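Local coordinates for protein beta-ketoacyl synthase (Burkholderia phymatum, PDB 4EWG) that probably catalyses chain-elongating condensation of acyl groups with acyl-carrier-protein-bound substrates, as a 3-oxoacyl-[acyl-carrier-protein] synthase of the thiolase-like superfamily, at residues A[394-397]-A[403-406]; A[283-288]-A[318-323]. All blocks are in the same frame, centred on the assembly; numbering follows the deposited sequence.

Interaction 1: residues A[394-397]-A[403-406]; sequences SNNF and NTSL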
loop_
_atom_site.group_PDB
_atom_site.type_symbol
_atom_site.label_atom_id
_atom_site.label_comp_id
_atom_site.label_asym_id
_atom_site.label_seq_id
_atom_site.Cartn_x
_atom_site.Cartn_y
_atom_site.Cartn_z
ATOM N N SER A 394 -7.824 18.531 7.874
ATOM C CA SER A 394 -6.410 18.434 7.517
ATOM C C SER A 394 -6.302 17.787 6.148
ATOM O O SER A 394 -6.811 16.682 5.934
ATOM C CB SER A 394 -5.615 17.624 8.513
ATOM O OG SER A 394 -4.233 17.590 8.140
ATOM N N ASN A 395 -5.636 18.487 5.238
ATOM C CA ASN A 395 -5.538 18.079 3.827
ATOM C C ASN A 395 -4.122 17.704 3.427
ATOM O O ASN A 395 -3.147 18.159 4.025
ATOM C CB ASN A 395 -6.004 19.214 2.920
ATOM C CG ASN A 395 -7.488 19.460 3.019
ATOM O OD1 ASN A 395 -8.275 18.510 3.187
ATOM N ND2 ASN A 395 -7.900 20.751 2.907
ATOM N N ASN A 396 -4.021 16.828 2.442
ATOM C CA ASN A 396 -2.725 16.390 1.900
ATOM C C ASN A 396 -2.914 16.000 0.470
ATOM O O ASN A 396 -3.943 15.412 0.094
ATOM C CB ASN A 396 -2.155 15.186 2.672
ATOM C CG ASN A 396 -1.922 15.493 4.129
ATOM O OD1 ASN A 396 -0.854 16.067 4.514
ATOM N ND2 ASN A 396 -2.868 15.109 4.957
ATOM N N PHE A 397 -1.927 16.336 -0.327
ATOM C CA PHE A 397 -1.992 16.137 -1.775
ATOM C C PHE A 397 -0.674 15.607 -2.192
ATOM O O PHE A 397 0.326 16.219 -1.886
ATOM C CB PHE A 397 -2.277 17.474 -2.486
ATOM C CG PHE A 397 -3.468 18.176 -1.952
ATOM C CD1 PHE A 397 -4.747 17.735 -2.266
ATOM C CD2 PHE A 397 -3.336 19.245 -1.117
ATOM C CE1 PHE A 397 -5.871 18.369 -1.761
ATOM C CE2 PHE A 397 -4.462 19.887 -0.605
ATOM C CZ PHE A 397 -5.717 19.451 -0.928
ATOM N N ASN A 403 -5.280 12.771 -3.603
ATOM C CA ASN A 403 -5.750 13.754 -2.650
ATOM C C ASN A 403 -6.503 13.123 -1.471
ATOM O O ASN A 403 -7.310 12.200 -1.661
ATOM C CB ASN A 403 -6.670 14.753 -3.345
ATOM C CG ASN A 403 -6.106 15.235 -4.669
ATOM O OD1 ASN A 403 -4.925 15.602 -4.758
ATOM N ND2 ASN A 403 -6.935 15.226 -5.693
ATOM N N THR A 404 -6.232 13.645 -0.273
ATOM C CA THR A 404 -6.946 13.261 0.949
ATOM C C THR A 404 -7.353 14.465 1.760
ATOM O O THR A 404 -6.652 15.461 1.815
ATOM C CB THR A 404 -6.098 12.358 1.866
ATOM O OG1 THR A 404 -4.927 13.078 2.299
ATOM C CG2 THR A 404 -5.669 11.121 1.140
ATOM N N SER A 405 -8.519 14.342 2.383
ATOM C CA SER A 405 -9.079 15.360 3.266
ATOM C C SER A 405 -9.674 14.644 4.483
ATOM O O SER A 405 -10.496 13.744 4.338
ATOM C CB SER A 405 -10.165 16.137 2.529
ATOM O OG SER A 405 -10.706 17.146 3.327
ATOM N N LEU A 406 -9.254 15.045 5.669
ATOM C CA LEU A 406 -9.725 14.446 6.917
ATOM C C LEU A 406 -10.445 15.484 7.707
ATOM O O LEU A 406 -9.920 16.595 7.866
ATOM C CB LEU A 406 -8.547 13.932 7.734
ATOM C CG LEU A 406 -7.898 12.668 7.192
ATOM C CD1 LEU A 406 -6.468 12.511 7.777
ATOM C CD2 LEU A 406 -8.790 11.456 7.458
HETATM O O HOH W 1 -5.337 14.575 4.557
#
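Ser394 to Phe397 and Asn403 to Leu406 face each other across the C-terminal beta hairpin of the ketosynthase, whose strands 391-398 and 402-409 run antiparallel in the middle of the large mixed sheet. Ser394-Leu406 and Asn396-Thr404 are the hydrogen-bonded pairs. Asn396 N donates a hydrogen bond to Thr404 O at 3.0 Å, and Thr404 N donates to Asn396 O at 2.9 Å. The non-hydrogen-bonded pairs alternate with these, Asn395-Ser405 between them and Phe397-Asn403 next after Asn396-Thr404, and send their side chains to the face covered by helix 278-291. There Ser405 OG donates to Asn395 OD1 over 2.8 Å, in the plane of the amide carbonyl. Ser405 holds OG trans to its backbone N (chi1 -178°), and the Asn395 amide reaches over to meet it. At the next pair, Asn403 OD1 lies 3.3 Å from Phe397 CD1, at the ring edge and near the ring plane, with the amide turned 66° from the ring. The other end of that amide, Asn403 ND2, is held by Asn267 and Asp269, which probably fixes the rotation of the amide. On the opposite face, toward helix 170-183, a water donates to Ser394 O at 2.9 Å and is hydrogen-bonded to Thr404 OG1 at 2.7 Å. Thr404 OG1 also bonds to Ser172 of that helix and touches Asn396 CB at 3.5 Å. Two polar links thus add to the backbone ladder of the hairpin: a direct hydroxyl-amide bond beneath helix 278-291 and, on the other face, one water joining a backbone carbonyl to the Thr404 hydroxyl.

Interaction 2: residues A[283-288]-A[318-323]; sequences RAMQLA and QATART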
loop_
_atom_site.group_PDB
_atom_site.type_symbol
_atom_site.label_atom_id
_atom_site.label_comp_id
_atom_site.label_asym_id
_atom_site.label_seq_id
_atom_site.Cartn_x
_atom_site.Cartn_y
_atom_site.Cartn_z
ATOM N N ARG A 283 -12.571 18.832 -4.779
ATOM C CA ARG A 283 -13.557 17.722 -4.742
ATOM C C ARG A 283 -13.252 16.747 -3.605
ATOM O O ARG A 283 -14.169 16.231 -2.947
ATOM C CB ARG A 283 -13.597 17.021 -6.107
ATOM C CG ARG A 283 -14.605 15.886 -6.262
ATOM C CD ARG A 283 -16.049 16.348 -6.149
ATOM N NE ARG A 283 -16.963 15.208 -6.012
ATOM C CZ ARG A 283 -18.078 15.189 -5.266
ATOM N NH1 ARG A 283 -18.446 16.237 -4.516
ATOM N NH2 ARG A 283 -18.818 14.083 -5.232
ATOM N N ALA A 284 -11.969 16.522 -3.331
ATOM C CA ALA A 284 -11.577 15.702 -2.197
ATOM C C ALA A 284 -12.101 16.290 -0.852
ATOM O O ALA A 284 -12.621 15.552 0.003
ATOM C CB ALA A 284 -10.066 15.534 -2.172
ATOM N N MET A 285 -11.972 17.607 -0.688
ATOM C CA MET A 285 -12.508 18.298 0.476
ATOM C C MET A 285 -14.039 18.122 0.586
ATOM O O MET A 285 -14.558 17.806 1.675
ATOM C CB MET A 285 -12.148 19.792 0.418
ATOM C CG MET A 285 -10.656 20.077 0.289
ATOM S SD MET A 285 -10.292 21.841 0.255
ATOM C CE MET A 285 -8.627 21.864 -0.406
ATOM N N GLN A 286 -14.743 18.303 -0.539
ATOM C CA GLN A 286 -16.211 18.090 -0.650
ATOM C C GLN A 286 -16.601 16.682 -0.263
ATOM O O GLN A 286 -17.573 16.470 0.440
ATOM C CB GLN A 286 -16.691 18.233 -2.131
ATOM C CG GLN A 286 -17.070 19.587 -2.699
ATOM C CD GLN A 286 -17.135 19.555 -4.266
ATOM O OE1 GLN A 286 -17.990 18.838 -4.868
ATOM N NE2 GLN A 286 -16.204 20.306 -4.936
ATOM N N LEU A 287 -15.887 15.711 -0.801
ATOM C CA LEU A 287 -16.116 14.303 -0.436
ATOM C C LEU A 287 -16.050 14.106 1.080
ATOM O O LEU A 287 -16.886 13.379 1.659
ATOM C CB LEU A 287 -15.122 13.373 -1.164
ATOM C CG LEU A 287 -15.458 13.077 -2.639
ATOM C CD1 LEU A 287 -14.318 12.360 -3.345
ATOM C CD2 LEU A 287 -16.725 12.238 -2.754
ATOM N N ALA A 288 -15.098 14.773 1.741
ATOM C CA ALA A 288 -14.976 14.637 3.202
ATOM C C ALA A 288 -16.190 15.284 3.882
ATOM O O ALA A 288 -16.787 14.709 4.804
ATOM C CB ALA A 288 -13.696 15.286 3.698
ATOM N N GLN A 318 -6.282 27.818 -4.182
ATOM C CA GLN A 318 -7.484 27.949 -5.020
ATOM C C GLN A 318 -8.492 26.904 -4.613
ATOM O O GLN A 318 -9.665 27.204 -4.482
ATOM C CB GLN A 318 -7.157 27.775 -6.501
ATOM C CG GLN A 318 -6.206 28.804 -7.082
ATOM C CD GLN A 318 -5.600 28.364 -8.426
ATOM O OE1 GLN A 318 -5.481 27.177 -8.703
ATOM N NE2 GLN A 318 -5.214 29.327 -9.259
ATOM N N ALA A 319 -8.041 25.663 -4.433
ATOM C CA ALA A 319 -8.925 24.556 -4.035
ATOM C C ALA A 319 -9.616 24.863 -2.709
ATOM O O ALA A 319 -10.810 24.595 -2.544
ATOM C CB ALA A 319 -8.133 23.244 -3.945
ATOM N N THR A 320 -8.864 25.414 -1.767
ATOM C CA THR A 320 -9.394 25.735 -0.458
ATOM C C THR A 320 -10.387 26.919 -0.533
ATOM O O THR A 320 -11.451 26.867 0.056
ATOM C CB THR A 320 -8.263 26.066 0.532
ATOM O OG1 THR A 320 -7.238 25.056 0.458
ATOM C CG2 THR A 320 -8.813 26.178 1.946
ATOM N N ALA A 321 -10.034 27.954 -1.290
ATOM C CA ALA A 321 -10.921 29.124 -1.463
ATOM C C ALA A 321 -12.193 28.687 -2.130
ATOM O O ALA A 321 -13.290 29.093 -1.728
ATOM C CB ALA A 321 -10.247 30.207 -2.286
ATOM N N ARG A 322 -12.052 27.839 -3.147
ATOM C CA ARG A 322 -13.207 27.317 -3.878
ATOM C C ARG A 322 -14.164 26.600 -2.925
ATOM O O ARG A 322 -15.358 26.730 -3.053
ATOM C CB ARG A 322 -12.744 26.348 -4.984
ATOM N N THR A 323 -13.642 25.835 -1.974
ATOM C CA THR A 323 -14.502 25.082 -1.042
ATOM C C THR A 323 -15.066 25.956 0.087
ATOM O O THR A 323 -16.226 25.818 0.480
ATOM C CB THR A 323 -13.747 23.918 -0.409
ATOM O OG1 THR A 323 -13.167 23.101 -1.433
ATOM C CG2 THR A 323 -14.708 23.057 0.485
HETATM O O HOH W 2 -15.203 22.276 -3.090
#
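Met285 reaches from helix 278-291 to the flank of helix 310-324, where Ala319, Thr320 and Thr323 receive it. The short segments cross at -43° with their axes 9.7 Å apart, a separation spanned largely by this one side chain. Its chain is extended beyond CG (chi2 -179°), which carries the sulfur and methyl across. Met285 CE lies 3.8 Å from Ala319 CB and 3.6 Å from Thr320 OG1, and the Met285 and Thr320 side chains cross at about a right angle; that hydroxyl bonds to the backbone O of Glu316 one turn earlier. Nearer the root, Met285 SD passes 3.6 Å from Thr323 OG1, while Thr323 CG2 rests against Met285 CB. The dense part is therefore a single methionine against small side chains, with no direct hydrogen bond between the segments.

Toward the partly exposed side the contact loosens, and water takes over. One molecule accepts from Gln286 NE2 at 2.9 Å and is hydrogen-bonded to Thr323 OG1 at 2.8 Å. Gln286 OE1 takes a bond from Arg283 NH1, which stands above the carbonyl plane and is also salt-bridged to Glu290. In the chain, helix 278-291 lies between strands 259-268 and 299-303, and helix 310-324 links the adjacent parallel strands 299-303 and 329-331 as a beta-alpha-beta crossover, so neighbouring helices of the C-terminal half of the thiolase fold pack here.

In the fold
Along the chain interaction 2 comes first and interaction 1 follows near the C-terminus, yet their centres lie about 10 Å apart. Helix 278-291 joins them: one flank meets helix 310-324, while another lies on the sheet formed in part by strands 391-398 and 402-409. Met285 serves both, with CE 3.6 Å from Asn395 ND2, and Ala288 CB approaches Ser405 OG at 3.5 Å. Helix 278-291 thus packs both on helix 310-324 and on the hairpin, with helix 170-183 against the hairpin's other face. The result is a sheet with helices on both faces, as in the layered alpha-beta-alpha-beta-alpha thiolase fold, and it links both contacts into one packed region.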